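Local coordinates for protein diguanylate cyclase DosC (Escherichia coli, PDB 4ZVA) that makes the second messenger cyclic di-GMP as an oxygen-regulated diguanylate cyclase, probably sensing oxygen through its haem-binding globin domain, at residues Thr88-His93 and Glu144-Ala149. Sequence-based numbering, arbitrary orientation.
Sequences TVAEVH and EVMTRA. With HEM (protoporphyrin IX containing Fe), chain C.
His93 binds the haem iron through NE2, with NE2 to FE at 2.2 Å, and meets Met146 at the ND1-CE1 edge of its ring. It is therefore the proximal ligand of this globin domain. The Met146 sulfur lies near the plane of the imidazole, and SD is 3.8 Å from ND1 of His93. This is a sulfur-aromatic contact, with SD 74° off the ring normal. One face of the ring carries the backbone oxygen of Val89, 3.3 Å above the plane and offset toward the rim. Met146 reaches the histidine because its chain runs out extended, CG anti to the backbone N (chi1 -173°), and bends at chi3 (-59°). With that bend, Met146 CE lies 3.7 Å from Val89 CG1. Val89 CG1 also packs on the haem, 3.5 Å from haem C1D. Nearer the backbone of Met146, Ala90 CB sits 3.4 Å from Met146 O and also touches CB of Ala149. The small side chain of Ala90 is consistent with the close approach of helix 79-96 to the end of helix 125-147, with CA atoms of Ala90 and Met146 5.4 Å apart. Val103 and Phe107 of helix 100-119 also pack on Met146. An alanine in place of Met146 would probably open a gap beside Val89 and leave the ND1-CE1 edge of His93 without its sulfur neighbour. No hydrogen bond joins the two segments. The thioether instead gives the imidazole edge a soft, weakly polar neighbour, which probably helps limit the ring's rotation while NE2 stays on the iron.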
loop_
_atom_site.group_PDB
_atom_site.type_symbol
_atom_site.label_atom_id
_atom_site.label_comp_id
_atom_site.label_asym_id
_atom_site.label_seq_id
_atom_site.Cartn_x
_atom_site.Cartn_y
_atom_site.Cartn_z
ATOM N N THR A 88 4.678 -19.423 -0.564
ATOM C CA THR A 88 3.826 -20.449 -1.158
ATOM C C THR A 88 2.858 -19.838 -2.166
ATOM O O THR A 88 2.673 -20.367 -3.262
ATOM C CB THR A 88 3.026 -21.211 -0.083
ATOM O OG1 THR A 88 3.932 -21.863 0.817
ATOM C CG2 THR A 88 2.119 -22.250 -0.723
ATOM N N VAL A 89 2.250 -18.717 -1.790
ATOM C CA VAL A 89 1.315 -18.018 -2.664
ATOM C C VAL A 89 2.035 -17.490 -3.897
ATOM O O VAL A 89 1.501 -17.519 -5.008
ATOM C CB VAL A 89 0.629 -16.847 -1.937
ATOM C CG1 VAL A 89 -0.354 -16.150 -2.862
ATOM C CG2 VAL A 89 -0.073 -17.342 -0.689
ATOM N N ALA A 90 3.257 -17.011 -3.689
ATOM C CA ALA A 90 4.090 -16.522 -4.778
ATOM C C ALA A 90 4.358 -17.635 -5.786
ATOM O O ALA A 90 4.283 -17.418 -6.996
ATOM C CB ALA A 90 5.394 -15.964 -4.237
ATOM N N GLU A 91 4.661 -18.827 -5.276
ATOM C CA GLU A 91 4.880 -19.999 -6.119
ATOM C C GLU A 91 3.653 -20.307 -6.971
ATOM O O GLU A 91 3.766 -20.551 -8.172
ATOM C CB GLU A 91 5.235 -21.221 -5.267
ATOM C CG GLU A 91 6.553 -21.116 -4.512
ATOM C CD GLU A 91 6.779 -22.286 -3.568
ATOM O OE1 GLU A 91 5.967 -23.234 -3.589
ATOM O OE2 GLU A 91 7.768 -22.258 -2.804
ATOM N N VAL A 92 2.481 -20.287 -6.341
ATOM C CA VAL A 92 1.224 -20.553 -7.034
ATOM C C VAL A 92 0.967 -19.521 -8.130
ATOM O O VAL A 92 0.600 -19.873 -9.253
ATOM C CB VAL A 92 0.034 -20.558 -6.055
ATOM C CG1 VAL A 92 -1.276 -20.765 -6.805
ATOM C CG2 VAL A 92 0.220 -21.639 -5.003
ATOM N N HIS A 93 1.159 -18.248 -7.795
ATOM C CA HIS A 93 0.992 -17.162 -8.755
ATOM C C HIS A 93 1.977 -17.288 -9.914
ATOM O O HIS A 93 1.643 -16.995 -11.063
ATOM C CB HIS A 93 1.170 -15.804 -8.068
ATOM C CG HIS A 93 0.016 -15.403 -7.199
ATOM N ND1 HIS A 93 0.110 -14.406 -6.255
ATOM C CD2 HIS A 93 -1.252 -15.871 -7.133
ATOM C CE1 HIS A 93 -1.055 -14.271 -5.645
ATOM N NE2 HIS A 93 -1.897 -15.147 -6.155
ATOM N N GLU A 144 5.143 -7.305 0.001
ATOM C CA GLU A 144 6.548 -7.225 -0.377
ATOM C C GLU A 144 7.206 -8.599 -0.295
ATOM O O GLU A 144 7.964 -8.973 -1.183
ATOM C CB GLU A 144 7.300 -6.223 0.500
ATOM C CG GLU A 144 8.774 -6.085 0.128
ATOM C CD GLU A 144 9.469 -4.952 0.861
ATOM O OE1 GLU A 144 8.798 -3.958 1.208
ATOM O OE2 GLU A 144 10.689 -5.065 1.107
ATOM N N VAL A 145 6.900 -9.353 0.759
ATOM C CA VAL A 145 7.422 -10.711 0.899
ATOM C C VAL A 145 7.005 -11.563 -0.296
ATOM O O VAL A 145 7.807 -12.321 -0.842
ATOM C CB VAL A 145 6.934 -11.382 2.200
ATOM C CG1 VAL A 145 7.415 -12.823 2.267
ATOM C CG2 VAL A 145 7.426 -10.616 3.410
ATOM N N MET A 146 5.748 -11.422 -0.702
ATOM C CA MET A 146 5.206 -12.179 -1.824
ATOM C C MET A 146 5.842 -11.769 -3.153
ATOM O O MET A 146 6.188 -12.619 -3.973
ATOM C CB MET A 146 3.687 -12.014 -1.897
ATOM C CG MET A 146 3.020 -12.898 -2.935
ATOM S SD MET A 146 1.246 -12.603 -3.066
ATOM C CE MET A 146 0.728 -12.959 -1.388
ATOM N N THR A 147 5.986 -10.463 -3.363
ATOM C CA THR A 147 6.516 -9.930 -4.617
ATOM C C THR A 147 8.012 -10.209 -4.760
ATOM O O THR A 147 8.541 -10.242 -5.870
ATOM C CB THR A 147 6.261 -8.417 -4.749
ATOM O OG1 THR A 147 6.763 -7.740 -3.591
ATOM C CG2 THR A 147 4.769 -8.144 -4.891
ATOM N N ARG A 148 8.687 -10.410 -3.633
ATOM C CA ARG A 148 10.108 -10.749 -3.630
ATOM C C ARG A 148 10.338 -12.221 -3.966
ATOM O O ARG A 148 11.005 -12.940 -3.221
ATOM C CB ARG A 148 10.727 -10.435 -2.267
ATOM C CG ARG A 148 10.902 -8.962 -1.942
ATOM C CD ARG A 148 11.521 -8.821 -0.561
ATOM N NE ARG A 148 12.968 -9.009 -0.560
ATOM C CZ ARG A 148 13.730 -8.875 0.520
ATOM N NH1 ARG A 148 13.179 -8.558 1.685
ATOM N NH2 ARG A 148 15.041 -9.066 0.441
ATOM N N ALA A 149 9.776 -12.660 -5.089
ATOM C CA ALA A 149 9.915 -14.043 -5.530
ATOM C C ALA A 149 9.932 -14.136 -7.055
ATOM O O ALA A 149 9.285 -13.346 -7.745
ATOM C CB ALA A 149 8.796 -14.893 -4.962
HETATM C CHA HEM C . -4.079 -18.543 -5.357
HETATM C CHB HEM C . -5.368 -15.406 -8.825
HETATM C CHC HEM C . -3.983 -11.778 -5.941
HETATM C CHD HEM C . -3.749 -14.826 -2.187
HETATM C C1A HEM C . -4.583 -18.029 -6.534
HETATM C C2A HEM C . -5.183 -18.771 -7.629
HETATM C C3A HEM C . -5.535 -17.897 -8.575
HETATM C C4A HEM C . -5.170 -16.574 -8.127
HETATM C CMA HEM C . -6.211 -18.229 -9.922
HETATM C CAA HEM C . -5.402 -20.298 -7.707
HETATM C CBA HEM C . -6.288 -20.752 -6.552
HETATM C CGA HEM C . -6.751 -22.163 -6.786
HETATM O O1A HEM C . -6.881 -22.565 -7.971
HETATM O O2A HEM C . -7.001 -22.877 -5.782
HETATM C C1B HEM C . -5.129 -14.142 -8.340
HETATM C C2B HEM C . -5.442 -12.900 -9.016
HETATM C C3B HEM C . -5.054 -11.890 -8.214
HETATM C C4B HEM C . -4.492 -12.474 -7.014
HETATM C CMB HEM C . -6.102 -12.839 -10.415
HETATM C CAB HEM C . -5.143 -10.355 -8.414
HETATM C CBB HEM C . -5.714 -9.755 -9.462
HETATM C C1C HEM C . -3.885 -12.262 -4.657
HETATM C C2C HEM C . -3.757 -11.469 -3.450
HETATM C C3C HEM C . -3.688 -12.317 -2.405
HETATM C C4C HEM C . -3.777 -13.666 -2.931
HETATM C CMC HEM C . -3.713 -9.923 -3.453
HETATM C CAC HEM C . -3.552 -12.024 -0.889
HETATM C CBC HEM C . -3.550 -10.800 -0.350
HETATM C C1D HEM C . -3.809 -16.116 -2.675
HETATM C C2D HEM C . -3.738 -17.314 -1.867
HETATM C C3D HEM C . -3.845 -18.482 -2.860
HETATM C C4D HEM C . -3.962 -17.865 -4.163
HETATM C CMD HEM C . -3.598 -17.379 -0.330
HETATM C CAD HEM C . -3.821 -19.998 -2.561
HETATM C CBD HEM C . -2.493 -20.371 -1.908
HETATM C CGD HEM C . -2.280 -21.861 -1.975
HETATM O O1D HEM C . -1.370 -22.367 -1.269
HETATM O O2D HEM C . -3.016 -22.543 -2.733
HETATM N NA HEM C . -4.589 -16.690 -6.878
HETATM N NB HEM C . -4.551 -13.849 -7.122
HETATM N NC HEM C . -3.893 -13.594 -4.303
HETATM N ND HEM C . -3.936 -16.482 -4.012
HETATM FE FE HEM C . -3.992 -15.161 -5.623
#